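Local coordinates for protein NADPH-ferredoxin reductase FprA (Mycobacterium tuberculosis, PDB 1LQT) that uses FAD to pass electrons between NADPH and ferredoxin, and may supply electrons to cytochrome P450 systems, at residues 108-113 with 320-325; 117-122 with 276-281; 151-156 with 316-321. One frame throughout, in Å; residues are numbered along the deposited sequence. Where two conformers were deposited one is given.

Interaction 1 (108-113 with 320-325). With ODP (4-oxo-nicotinamide-adenine dinucleotide phosphate), chain I; ACT (acetate ion), chain C.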
loop_
_atom_site.group_PDB
_atom_site.type_symbol
_atom_site.label_atom_id
_atom_site.label_comp_id
_atom_site.label_asym_id
_atom_site.label_seq_id
_atom_site.Cartn_x
_atom_site.Cartn_y
_atom_site.Cartn_z
ATOM N N SER A 108 8.422 1.080 1.752
ATOM C CA SER A 108 8.819 1.223 3.141
ATOM C C SER A 108 7.818 2.120 3.861
ATOM O O SER A 108 6.731 2.377 3.394
ATOM C CB SER A 108 10.251 1.738 3.214
ATOM O OG SER A 108 10.758 1.708 4.528
ATOM N N ASP A 109 8.214 2.562 5.048
ATOM C CA ASP A 109 7.331 3.281 5.964
ATOM C C ASP A 109 7.919 4.619 6.369
ATOM O O ASP A 109 9.127 4.809 6.455
ATOM C CB ASP A 109 7.097 2.498 7.268
ATOM C CG ASP A 109 8.346 2.295 8.075
ATOM O OD1 ASP A 109 8.542 2.971 9.095
ATOM O OD2 ASP A 109 9.167 1.449 7.668
ATOM N N ARG A 110 7.026 5.543 6.684
ATOM C CA ARG A 110 7.398 6.767 7.392
ATOM C C ARG A 110 7.543 6.456 8.880
ATOM O O ARG A 110 6.747 5.740 9.498
ATOM C CB ARG A 110 6.361 7.840 7.191
ATOM C CG ARG A 110 6.274 8.359 5.774
ATOM C CD ARG A 110 5.423 9.585 5.622
ATOM N NE ARG A 110 6.044 10.750 6.251
ATOM C CZ ARG A 110 5.683 11.303 7.402
ATOM N NH1 ARG A 110 4.754 10.789 8.169
ATOM N NH2 ARG A 110 6.334 12.381 7.820
ATOM N N MET A 111 8.561 7.053 9.460
ATOM C CA MET A 111 8.859 6.940 10.879
ATOM C C MET A 111 8.338 8.119 11.667
ATOM O O MET A 111 8.136 9.195 11.121
ATOM C CB MET A 111 10.354 6.722 11.081
ATOM C CG MET A 111 10.779 5.379 10.555
ATOM S SD MET A 111 12.547 5.109 10.747
ATOM C CE MET A 111 12.772 5.297 12.453
ATOM N N LEU A 112 8.137 7.872 12.962
ATOM C CA LEU A 112 7.772 8.924 13.896
ATOM C C LEU A 112 8.965 9.768 14.339
ATOM O O LEU A 112 8.806 10.917 14.733
ATOM C CB LEU A 112 7.158 8.294 15.146
ATOM C CG LEU A 112 5.884 7.498 14.925
ATOM C CD1 LEU A 112 5.555 6.713 16.172
ATOM C CD2 LEU A 112 4.755 8.378 14.526
ATOM N N ASN A 113 10.139 9.153 14.347
ATOM C CA ASN A 113 11.347 9.791 14.858
ATOM C C ASN A 113 11.216 10.219 16.321
ATOM O O ASN A 113 11.433 11.366 16.676
ATOM C CB ASN A 113 11.789 10.939 13.972
ATOM C CG ASN A 113 11.973 10.515 12.555
ATOM O OD1 ASN A 113 12.621 9.501 12.274
ATOM N ND2 ASN A 113 11.339 11.237 11.653
ATOM N N ARG A 320 2.713 2.274 13.984
ATOM C CA ARG A 320 2.679 3.591 13.358
ATOM C C ARG A 320 2.079 3.454 11.964
ATOM O O ARG A 320 2.625 2.763 11.113
ATOM C CB ARG A 320 4.043 4.274 13.337
ATOM C CG ARG A 320 5.122 3.571 12.524
ATOM C CD ARG A 320 6.439 4.304 12.542
ATOM N NE ARG A 320 7.465 3.574 11.823
ATOM C CZ ARG A 320 8.195 2.614 12.351
ATOM N NH1 ARG A 320 8.040 2.186 13.598
ATOM N NH2 ARG A 320 9.128 2.042 11.611
ATOM N N SER A 321 0.950 4.110 11.746
ATOM C CA SER A 321 0.308 4.176 10.436
ATOM C C SER A 321 0.342 5.615 9.969
ATOM O O SER A 321 -0.676 6.274 9.821
ATOM C CB SER A 321 -1.102 3.577 10.483
ATOM O OG SER A 321 -1.591 3.440 9.165
ATOM N N VAL A 322 1.556 6.091 9.760
ATOM C CA VAL A 322 1.784 7.486 9.434
ATOM C C VAL A 322 2.250 7.661 8.008
ATOM O O VAL A 322 2.858 8.672 7.658
ATOM C CB VAL A 322 2.631 8.220 10.475
ATOM C CG1 VAL A 322 1.950 8.159 11.817
ATOM C CG2 VAL A 322 4.061 7.673 10.581
ATOM N N GLY A 323 1.939 6.675 7.186
ATOM C CA GLY A 323 2.203 6.706 5.758
ATOM C C GLY A 323 3.223 5.695 5.326
ATOM O O GLY A 323 4.153 5.354 6.050
ATOM N N TYR A 324 3.004 5.202 4.118
ATOM C CA TYR A 324 4.007 4.424 3.396
ATOM C C TYR A 324 5.070 5.422 2.867
ATOM O O TYR A 324 4.878 6.620 2.931
ATOM C CB TYR A 324 3.356 3.625 2.267
ATOM C CG TYR A 324 2.674 2.351 2.743
ATOM C CD1 TYR A 324 1.734 2.324 3.775
ATOM C CD2 TYR A 324 2.962 1.151 2.123
ATOM C CE1 TYR A 324 1.160 1.127 4.194
ATOM C CE2 TYR A 324 2.378 -0.060 2.527
ATOM C CZ TYR A 324 1.499 -0.067 3.565
ATOM O OH TYR A 324 0.908 -1.217 4.014
ATOM N N ARG A 325 6.150 4.901 2.303
ATOM C CA ARG A 325 7.268 5.702 1.863
ATOM C C ARG A 325 8.019 4.982 0.759
ATOM O O ARG A 325 8.310 3.810 0.864
ATOM C CB ARG A 325 8.202 5.991 3.050
ATOM C CG ARG A 325 9.382 6.854 2.728
ATOM C CD ARG A 325 10.129 7.254 3.983
ATOM N NE ARG A 325 11.484 7.684 3.688
ATOM C CZ ARG A 325 11.810 8.816 3.088
ATOM N NH1 ARG A 325 10.891 9.726 2.774
ATOM N NH2 ARG A 325 13.085 9.024 2.792
HETATM O O1X ODP I . -1.842 15.364 10.321
HETATM P P2B ODP I . -1.811 14.495 9.101
HETATM O O2X ODP I . -3.020 14.647 8.201
HETATM O O3X ODP I . -0.516 14.616 8.314
HETATM O O2B ODP I . -1.868 13.008 9.722
HETATM C C2B ODP I . -1.482 11.852 8.983
HETATM C C3B ODP I . -2.623 10.983 8.507
HETATM O O3B ODP I . -3.632 10.909 9.503
HETATM C C1B ODP I . -0.747 10.924 9.879
HETATM N N9A ODP I . 0.593 11.297 10.258
HETATM C C8A ODP I . 1.670 11.548 9.446
HETATM N N7A ODP I . 2.764 11.798 10.141
HETATM C C5A ODP I . 2.406 11.706 11.466
HETATM C C4A ODP I . 1.045 11.402 11.534
HETATM N N3A ODP I . 0.344 11.217 12.681
HETATM C C2A ODP I . 1.075 11.372 13.798
HETATM N N1A ODP I . 2.407 11.656 13.827
HETATM C C6A ODP I . 3.089 11.827 12.655
HETATM N N6A ODP I . 4.409 12.038 12.740
HETATM O O4B ODP I . -0.707 9.721 9.135
HETATM C C4B ODP I . -1.941 9.617 8.410
HETATM C C5B ODP I . -1.648 9.197 6.999
HETATM O O5B ODP I . -2.879 8.928 6.368
HETATM P PA ODP I . -2.913 8.705 4.788
HETATM O O1A ODP I . -4.311 8.553 4.394
HETATM O O2A ODP I . -2.100 9.721 4.088
HETATM O O3 ODP I . -2.089 7.347 4.624
HETATM P PN ODP I . -2.487 5.781 4.826
HETATM O O1N ODP I . -3.420 5.611 5.962
HETATM O O2N ODP I . -1.178 5.095 4.819
HETATM O O5D ODP I . -3.307 5.451 3.521
HETATM C C5D ODP I . -2.630 5.514 2.239
HETATM C C4D ODP I . -3.676 5.637 1.152
HETATM O O4D ODP I . -4.349 4.407 0.916
HETATM C C1D ODP I . -5.760 4.616 1.011
HETATM C C2D ODP I . -5.908 5.832 1.824
HETATM O O2D ODP I . -7.174 6.388 1.841
HETATM C C3D ODP I . -4.741 6.678 1.474
HETATM O O3D ODP I . -5.070 7.429 0.324
HETATM N N1N ODP I . -6.458 3.427 1.353
HETATM C C2N ODP I . -7.822 3.348 0.988
HETATM C C3N ODP I . -8.604 2.444 1.626
HETATM C C7N ODP I . -10.071 2.482 1.175
HETATM N N7N ODP I . -10.866 1.636 1.777
HETATM O O7N ODP I . -10.394 3.314 0.299
HETATM C C4N ODP I . -8.158 1.602 2.654
HETATM O O99 ODP I . -8.906 0.802 3.296
HETATM C C5N ODP I . -6.742 1.723 3.029
HETATM C C6N ODP I . -5.918 2.663 2.371
HETATM C C ACT C . 6.782 11.989 11.031
HETATM O O ACT C . 6.131 13.020 10.599
HETATM O OXT ACT C . 7.973 12.112 11.468
HETATM C CH3 ACT C . 6.160 10.646 11.018
HETATM O O HOH W 1 4.154 4.812 8.819
#
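S108 and D109 pair with R325 and Y324 in a short two-stranded antiparallel ribbon, consistent with the two-stranded linker between the FAD-binding and NADP-binding domains in this family. In the hydrogen-bonded pair, S108 N donates to R325 O (2.9 Å) and S108 O accepts from R325 N. Just beyond the ribbon R110 N donates to G323 O (2.9 Å), where a glycine suits the positive phi of 113°.

R110, in the loop just after the ribbon, is one of the arginines that hold the nucleotide. A bend at chi3 (69°) brings its guanidinium edge to the V322 carbonyl, with NH1 2.9 Å from V322 O. The same NH1 donates to N7A of the bound NADP derivative at 3.0 Å. V322 O, the adenine and an acetate ion, probably from the crystallisation liquor, which accepts from NH2, all lie near the guanidinium plane and limit its rotation. V322, compact and apolar, supplies the neighbouring surface, its CG1 3.4 Å from C4A of the adenine.

R320 works at the far side. Extended from CG to NE, it takes D109 side-on, NE at 3.0 Å and NH2 at 2.7 Å from the single oxygen OD1, both arriving from one face of a carboxylate turned 52° from the guanidinium. L112 crosses the R320 methylenes and ends with CD2 3.9 Å from V322 CG1.

Interaction 2 (117-122 with 276-281)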
loop_
_atom_site.group_PDB
_atom_site.type_symbol
_atom_site.label_atom_id
_atom_site.label_comp_id
_atom_site.label_asym_id
_atom_site.label_seq_id
_atom_site.Cartn_x
_atom_site.Cartn_y
_atom_site.Cartn_z
ATOM N N GLU A 117 11.177 4.134 19.389
ATOM C CA GLU A 117 10.513 3.642 18.205
ATOM C C GLU A 117 11.051 2.295 17.720
ATOM O O GLU A 117 10.331 1.564 17.068
ATOM C CB GLU A 117 10.618 4.691 17.119
ATOM C CG GLU A 117 9.855 4.377 15.852
ATOM C CD GLU A 117 9.762 5.561 14.910
ATOM O OE1 GLU A 117 10.597 6.514 15.002
ATOM O OE2 GLU A 117 8.860 5.502 14.079
ATOM N N ASP A 118 12.304 1.995 18.057
ATOM C CA ASP A 118 12.918 0.743 17.662
ATOM C C ASP A 118 12.709 -0.397 18.644
ATOM O O ASP A 118 13.213 -1.482 18.425
ATOM C CB ASP A 118 14.422 0.953 17.474
ATOM C CG ASP A 118 15.107 1.610 18.714
ATOM O OD1 ASP A 118 14.457 2.312 19.588
ATOM O OD2 ASP A 118 16.362 1.492 18.870
ATOM N N LEU A 119 11.996 -0.188 19.743
ATOM C CA LEU A 119 11.759 -1.294 20.666
ATOM C C LEU A 119 10.939 -2.391 20.025
ATOM O O LEU A 119 10.025 -2.120 19.258
ATOM C CB LEU A 119 11.001 -0.801 21.892
ATOM C CG LEU A 119 11.807 -0.039 22.922
ATOM C CD1 LEU A 119 10.864 0.679 23.879
ATOM C CD2 LEU A 119 12.734 -0.965 23.682
ATOM N N PRO A 120 11.249 -3.642 20.369
ATOM C CA PRO A 120 10.363 -4.717 19.979
ATOM C C PRO A 120 8.939 -4.379 20.428
ATOM O O PRO A 120 8.744 -3.942 21.550
ATOM C CB PRO A 120 10.923 -5.917 20.741
ATOM C CG PRO A 120 12.375 -5.608 20.806
ATOM C CD PRO A 120 12.433 -4.140 21.100
ATOM N N GLY A 121 7.982 -4.585 19.555
ATOM C CA GLY A 121 6.606 -4.197 19.822
ATOM C C GLY A 121 6.205 -2.883 19.176
ATOM O O GLY A 121 5.048 -2.528 19.245
ATOM N N SER A 122 7.162 -2.141 18.626
ATOM C CA SER A 122 6.909 -0.895 17.900
ATOM C C SER A 122 7.231 -1.136 16.433
ATOM O O SER A 122 8.378 -1.368 16.093
ATOM C CB SER A 122 7.784 0.220 18.441
ATOM O OG SER A 122 7.702 1.374 17.625
ATOM N N ILE A 276 5.029 10.866 21.939
ATOM C CA ILE A 276 6.252 11.561 22.294
ATOM C C ILE A 276 7.425 10.617 22.497
ATOM O O ILE A 276 8.550 10.898 22.085
ATOM C CB ILE A 276 6.011 12.402 23.581
ATOM C CG1 ILE A 276 4.812 13.341 23.435
ATOM C CG2 ILE A 276 7.263 13.167 23.993
ATOM C CD1 ILE A 276 4.955 14.379 22.336
ATOM N N GLU A 277 7.178 9.491 23.147
ATOM C CA GLU A 277 8.202 8.515 23.433
ATOM C C GLU A 277 7.537 7.184 23.667
ATOM O O GLU A 277 6.423 7.128 24.192
ATOM C CB GLU A 277 8.982 8.936 24.684
ATOM C CG GLU A 277 10.068 7.968 25.089
ATOM C CD GLU A 277 10.989 8.465 26.182
ATOM O OE1 GLU A 277 10.699 9.536 26.738
ATOM O OE2 GLU A 277 11.992 7.761 26.473
ATOM N N ILE A 278 8.214 6.112 23.294
ATOM C CA ILE A 278 7.759 4.760 23.550
ATOM C C ILE A 278 8.746 4.163 24.547
ATOM O O ILE A 278 9.956 4.307 24.381
ATOM C CB ILE A 278 7.737 3.968 22.242
ATOM C CG1 ILE A 278 6.738 4.599 21.269
ATOM C CG2 ILE A 278 7.396 2.502 22.490
ATOM C CD1 ILE A 278 6.844 4.116 19.845
ATOM N N LYS A 279 8.241 3.545 25.617
ATOM C CA LYS A 279 9.105 3.105 26.731
ATOM C C LYS A 279 8.898 1.658 27.069
ATOM O O LYS A 279 7.851 1.077 26.807
ATOM C CB LYS A 279 8.805 3.946 27.986
ATOM C CG LYS A 279 9.051 5.461 27.838
ATOM C CD LYS A 279 8.787 6.180 29.170
ATOM C CE LYS A 279 9.307 7.595 29.286
ATOM N NZ LYS A 279 9.043 8.132 30.677
ATOM N N GLY A 280 9.918 1.087 27.679
ATOM C CA GLY A 280 9.853 -0.276 28.156
ATOM C C GLY A 280 11.228 -0.841 28.313
ATOM O O GLY A 280 12.186 -0.297 27.782
ATOM N N LYS A 281 11.266 -1.924 29.091
ATOM C CA LYS A 281 12.438 -2.725 29.370
ATOM C C LYS A 281 12.446 -3.803 28.319
ATOM O O LYS A 281 11.720 -4.802 28.396
ATOM C CB LYS A 281 12.326 -3.348 30.771
ATOM C CG LYS A 281 13.406 -4.342 31.173
ATOM C CD LYS A 281 13.057 -5.077 32.496
ATOM C CE LYS A 281 13.868 -6.379 32.635
ATOM N NZ LYS A 281 13.684 -7.221 33.901
#
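The backbone of the loop 117-122 runs past the strand at I278, with E117 CA 6.1 Å from I278 CA, and then reverses in a type II turn closed by S122 N on L119 O (2.9 Å). G121 fits the third position of that turn, where phi is 99° and a residue without CB is at ease. No hydrogen bond joins the two segments, and side chains make the contact.

I278 points into the loop and divides its work between two branches. With chi2 at 167° the longer branch is extended, which carries CD1 to S122 OG at 3.6 Å and to E117 CA at 4.0 Å. The shorter branch, CG2, faces L119, whose CD1 lies 4.2 Å away. L119 comes down from the turn onto the strand, and its CD1 rests against the peptide backbone, 3.8 Å from I278 O and 3.9 Å from K279 C. G280, bare at its CA, continues the surface beneath this leucine.

S122 contributes a small polar group at the border of the apolar patch. Its hydroxyl donates to E117 O at 2.7 Å, from a position tilted 31° out of the carbonyl plane, and so braces the loop internally. The carboxylate of E117 turns the other way, to L112 N, while K279 leaves the contact to pair with E312.

The contact thus joins the loop entering strand 122-124, at the border of the parallel NADP-domain sheet, to the outer strand 273-279 of the antiparallel sheet. Because the branched side chains meet carbon and peptide surface across the gap, while the serine finds its acceptor within its own loop, between these two segments cohesion rests on van der Waals packing, while backbone bonds of I278 with P115 and P120 with V284 hold the loop and strand together alongside.

Interaction 3 (151-156 with 316-321); sequences VVIGNG and QLVVRS. With ODP (4-oxo-nicotinamide-adenine dinucleotide phosphate), chain I.
I153 and V319 lie on adjacent parallel strands of the Rossmann-type NADP-binding domain, I153 N donating to V319 O at 2.9 Å. Strands 151-153 and 317-320 diverge by only 16°, and the bonds alternate regularly: V151 N to L317 O, V319 N to V151 O, and S321 N to I153 O, the last at 2.7 Å.

From I153 the side chain can be followed outward. CB is 4.2 Å from V319 O and equally far from R320 CA on the neighbouring strand. At CB the chain forks. CG2, anti to the backbone N, meets the adenine of the bound NADP derivative, 3.6 Å from its C2A. CG1 takes the other direction and lies 4.3 Å from V318 CG1. A chi2 of -58° then folds the tip back along its own strand, so that CD1 rests 3.7 Å from V151 CG1. A branched aliphatic residue suits a place that must serve both sheet packing and a flat base.

After I153 the chain enters the glycine-rich turn. N155 N donates to the ribose hydroxyl O3B at 2.9 Å, and G156, at the N-cap of helix 157-167, lets phosphate oxygen O1N approach its CA. S321 follows directly on the end of strand 317-320: a water accepts from its OG and donates to its carbonyl O and, at 2.7 Å, to O1N, thereby connecting the loop after the strand with the pyrophosphate.

In the sheet, 149-153 stands between 317-320 and 193-197, while 122-124 flanks the far side of 317-320. On one face V152 packs on A159 and V162 of helix 157-167, with S321 touching V158 of the same helix; on the other, V151 and I153 touch V197 of strand 193-197.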
loop_
_atom_site.group_PDB
_atom_site.type_symbol
_atom_site.label_atom_id
_atom_site.label_comp_id
_atom_site.label_asym_id
_atom_site.label_seq_id
_atom_site.Cartn_x
_atom_site.Cartn_y
_atom_site.Cartn_z
ATOM N N VAL A 151 -1.735 0.438 20.456
ATOM C CA VAL A 151 -1.880 1.831 20.045
ATOM C C VAL A 151 -1.497 1.918 18.582
ATOM O O VAL A 151 -0.470 1.414 18.175
ATOM C CB VAL A 151 -1.003 2.710 20.910
ATOM C CG1 VAL A 151 -0.996 4.136 20.397
ATOM C CG2 VAL A 151 -1.491 2.688 22.365
ATOM N N VAL A 152 -2.356 2.574 17.813
ATOM C CA VAL A 152 -2.141 2.837 16.401
ATOM C C VAL A 152 -2.037 4.334 16.222
ATOM O O VAL A 152 -2.922 5.081 16.610
ATOM C CB VAL A 152 -3.280 2.270 15.542
ATOM C CG1 VAL A 152 -3.031 2.589 14.066
ATOM C CG2 VAL A 152 -3.425 0.767 15.730
ATOM N N ILE A 153 -0.937 4.774 15.637
ATOM C CA ILE A 153 -0.712 6.201 15.373
ATOM C C ILE A 153 -1.142 6.515 13.947
ATOM O O ILE A 153 -0.708 5.838 13.033
ATOM C CB ILE A 153 0.753 6.593 15.560
ATOM C CG1 ILE A 153 1.322 6.115 16.893
ATOM C CG2 ILE A 153 0.917 8.094 15.367
ATOM C CD1 ILE A 153 0.614 6.603 18.125
ATOM N N GLY A 154 -1.983 7.530 13.775
ATOM C CA GLY A 154 -2.374 8.011 12.475
ATOM C C GLY A 154 -3.874 8.011 12.277
ATOM O O GLY A 154 -4.607 7.305 12.963
ATOM N N ASN A 155 -4.313 8.809 11.323
ATOM C CA ASN A 155 -5.725 9.001 11.020
ATOM C C ASN A 155 -6.030 8.830 9.536
ATOM O O ASN A 155 -6.882 9.525 9.000
ATOM C CB ASN A 155 -6.226 10.372 11.513
ATOM C CG ASN A 155 -6.661 10.436 12.989
ATOM O OD1 ASN A 155 -7.081 11.518 13.383
ATOM N ND2 ASN A 155 -6.559 9.366 13.762
ATOM N N GLY A 156 -5.362 7.871 8.897
ATOM C CA GLY A 156 -5.737 7.449 7.572
ATOM C C GLY A 156 -6.431 6.107 7.589
ATOM O O GLY A 156 -6.537 5.437 8.624
ATOM N N GLN A 316 1.306 -2.586 24.760
ATOM C CA GLN A 316 2.277 -3.643 24.461
ATOM C C GLN A 316 2.563 -3.784 22.965
ATOM O O GLN A 316 3.425 -4.558 22.580
ATOM C CB GLN A 316 1.837 -4.964 25.071
ATOM C CG GLN A 316 1.593 -4.875 26.558
ATOM C CD GLN A 316 0.239 -4.284 26.875
ATOM O OE1 GLN A 316 -0.723 -4.548 26.165
ATOM N NE2 GLN A 316 0.148 -3.513 27.987
ATOM N N LEU A 317 1.857 -3.011 22.149
ATOM C CA LEU A 317 2.057 -2.953 20.698
ATOM C C LEU A 317 1.783 -1.532 20.278
ATOM O O LEU A 317 0.757 -0.973 20.654
ATOM C CB LEU A 317 1.094 -3.884 19.974
ATOM C CG LEU A 317 1.158 -3.858 18.445
ATOM C CD1 LEU A 317 2.462 -4.398 17.922
ATOM C CD2 LEU A 317 -0.035 -4.615 17.871
ATOM N N VAL A 318 2.685 -0.949 19.494
ATOM C CA VAL A 318 2.484 0.351 18.874
ATOM C C VAL A 318 2.702 0.135 17.376
ATOM O O VAL A 318 3.770 -0.311 16.962
ATOM C CB VAL A 318 3.456 1.412 19.412
ATOM C CG1 VAL A 318 3.293 2.711 18.624
ATOM C CG2 VAL A 318 3.203 1.660 20.879
ATOM N N VAL A 319 1.681 0.433 16.595
ATOM C CA VAL A 319 1.765 0.377 15.148
ATOM C C VAL A 319 1.654 1.801 14.625
ATOM O O VAL A 319 0.654 2.470 14.816
ATOM C CB VAL A 319 0.654 -0.456 14.524
ATOM C CG1 VAL A 319 0.833 -0.533 13.008
ATOM C CG2 VAL A 319 0.615 -1.856 15.121
ATOM N N ARG A 320 2.713 2.274 13.984
ATOM C CA ARG A 320 2.679 3.591 13.358
ATOM C C ARG A 320 2.079 3.454 11.964
ATOM O O ARG A 320 2.625 2.763 11.113
ATOM C CB ARG A 320 4.043 4.274 13.337
ATOM C CG ARG A 320 5.122 3.571 12.524
ATOM C CD ARG A 320 6.439 4.304 12.542
ATOM N NE ARG A 320 7.465 3.574 11.823
ATOM C CZ ARG A 320 8.195 2.614 12.351
ATOM N NH1 ARG A 320 8.040 2.186 13.598
ATOM N NH2 ARG A 320 9.128 2.042 11.611
ATOM N N SER A 321 0.950 4.110 11.746
ATOM C CA SER A 321 0.308 4.176 10.436
ATOM C C SER A 321 0.342 5.615 9.969
ATOM O O SER A 321 -0.676 6.274 9.821
ATOM C CB SER A 321 -1.102 3.577 10.483
ATOM O OG SER A 321 -1.591 3.440 9.165
HETATM O O1X ODP I . -1.842 15.364 10.321
HETATM P P2B ODP I . -1.811 14.495 9.101
HETATM O O2X ODP I . -3.020 14.647 8.201
HETATM O O3X ODP I . -0.516 14.616 8.314
HETATM O O2B ODP I . -1.868 13.008 9.722
HETATM C C2B ODP I . -1.482 11.852 8.983
HETATM C C3B ODP I . -2.623 10.983 8.507
HETATM O O3B ODP I . -3.632 10.909 9.503
HETATM C C1B ODP I . -0.747 10.924 9.879
HETATM N N9A ODP I . 0.593 11.297 10.258
HETATM C C8A ODP I . 1.670 11.548 9.446
HETATM N N7A ODP I . 2.764 11.798 10.141
HETATM C C5A ODP I . 2.406 11.706 11.466
HETATM C C4A ODP I . 1.045 11.402 11.534
HETATM N N3A ODP I . 0.344 11.217 12.681
HETATM C C2A ODP I . 1.075 11.372 13.798
HETATM N N1A ODP I . 2.407 11.656 13.827
HETATM C C6A ODP I . 3.089 11.827 12.655
HETATM N N6A ODP I . 4.409 12.038 12.740
HETATM O O4B ODP I . -0.707 9.721 9.135
HETATM C C4B ODP I . -1.941 9.617 8.410
HETATM C C5B ODP I . -1.648 9.197 6.999
HETATM O O5B ODP I . -2.879 8.928 6.368
HETATM P PA ODP I . -2.913 8.705 4.788
HETATM O O1A ODP I . -4.311 8.553 4.394
HETATM O O2A ODP I . -2.100 9.721 4.088
HETATM O O3 ODP I . -2.089 7.347 4.624
HETATM P PN ODP I . -2.487 5.781 4.826
HETATM O O1N ODP I . -3.420 5.611 5.962
HETATM O O2N ODP I . -1.178 5.095 4.819
HETATM O O5D ODP I . -3.307 5.451 3.521
HETATM C C5D ODP I . -2.630 5.514 2.239
HETATM C C4D ODP I . -3.676 5.637 1.152
HETATM O O4D ODP I . -4.349 4.407 0.916
HETATM C C1D ODP I . -5.760 4.616 1.011
HETATM C C2D ODP I . -5.908 5.832 1.824
HETATM O O2D ODP I . -7.174 6.388 1.841
HETATM C C3D ODP I . -4.741 6.678 1.474
HETATM O O3D ODP I . -5.070 7.429 0.324
HETATM N N1N ODP I . -6.458 3.427 1.353
HETATM C C2N ODP I . -7.822 3.348 0.988
HETATM C C3N ODP I . -8.604 2.444 1.626
HETATM C C7N ODP I . -10.071 2.482 1.175
HETATM N N7N ODP I . -10.866 1.636 1.777
HETATM O O7N ODP I . -10.394 3.314 0.299
HETATM C C4N ODP I . -8.158 1.602 2.654
HETATM O O99 ODP I . -8.906 0.802 3.296
HETATM C C5N ODP I . -6.742 1.723 3.029
HETATM C C6N ODP I . -5.918 2.663 2.371
HETATM O O HOH W 2 -3.150 5.792 8.660
#

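How the interactions relate
The three contacts touch one another around strand 317-320. Interactions 1 and 3 share R320 and S321, have centres about 10 Å apart and both reach the nucleotide: V322 CG1 of the loop before the ribbon packs 3.7 Å from I153 CG2 of the sheet, beside the adenine. Interaction 2 is more peripheral, with the E117 side chain about 8 Å from the nucleotide. It is tied to interaction 1 where E117 OE2 meets L112 N at 2.7 Å, and to interaction 3 where G121 O lies 2.9 Å from V318 N. E117 also makes a long, weak ion pair with R320, one of the two residues common to the other contacts.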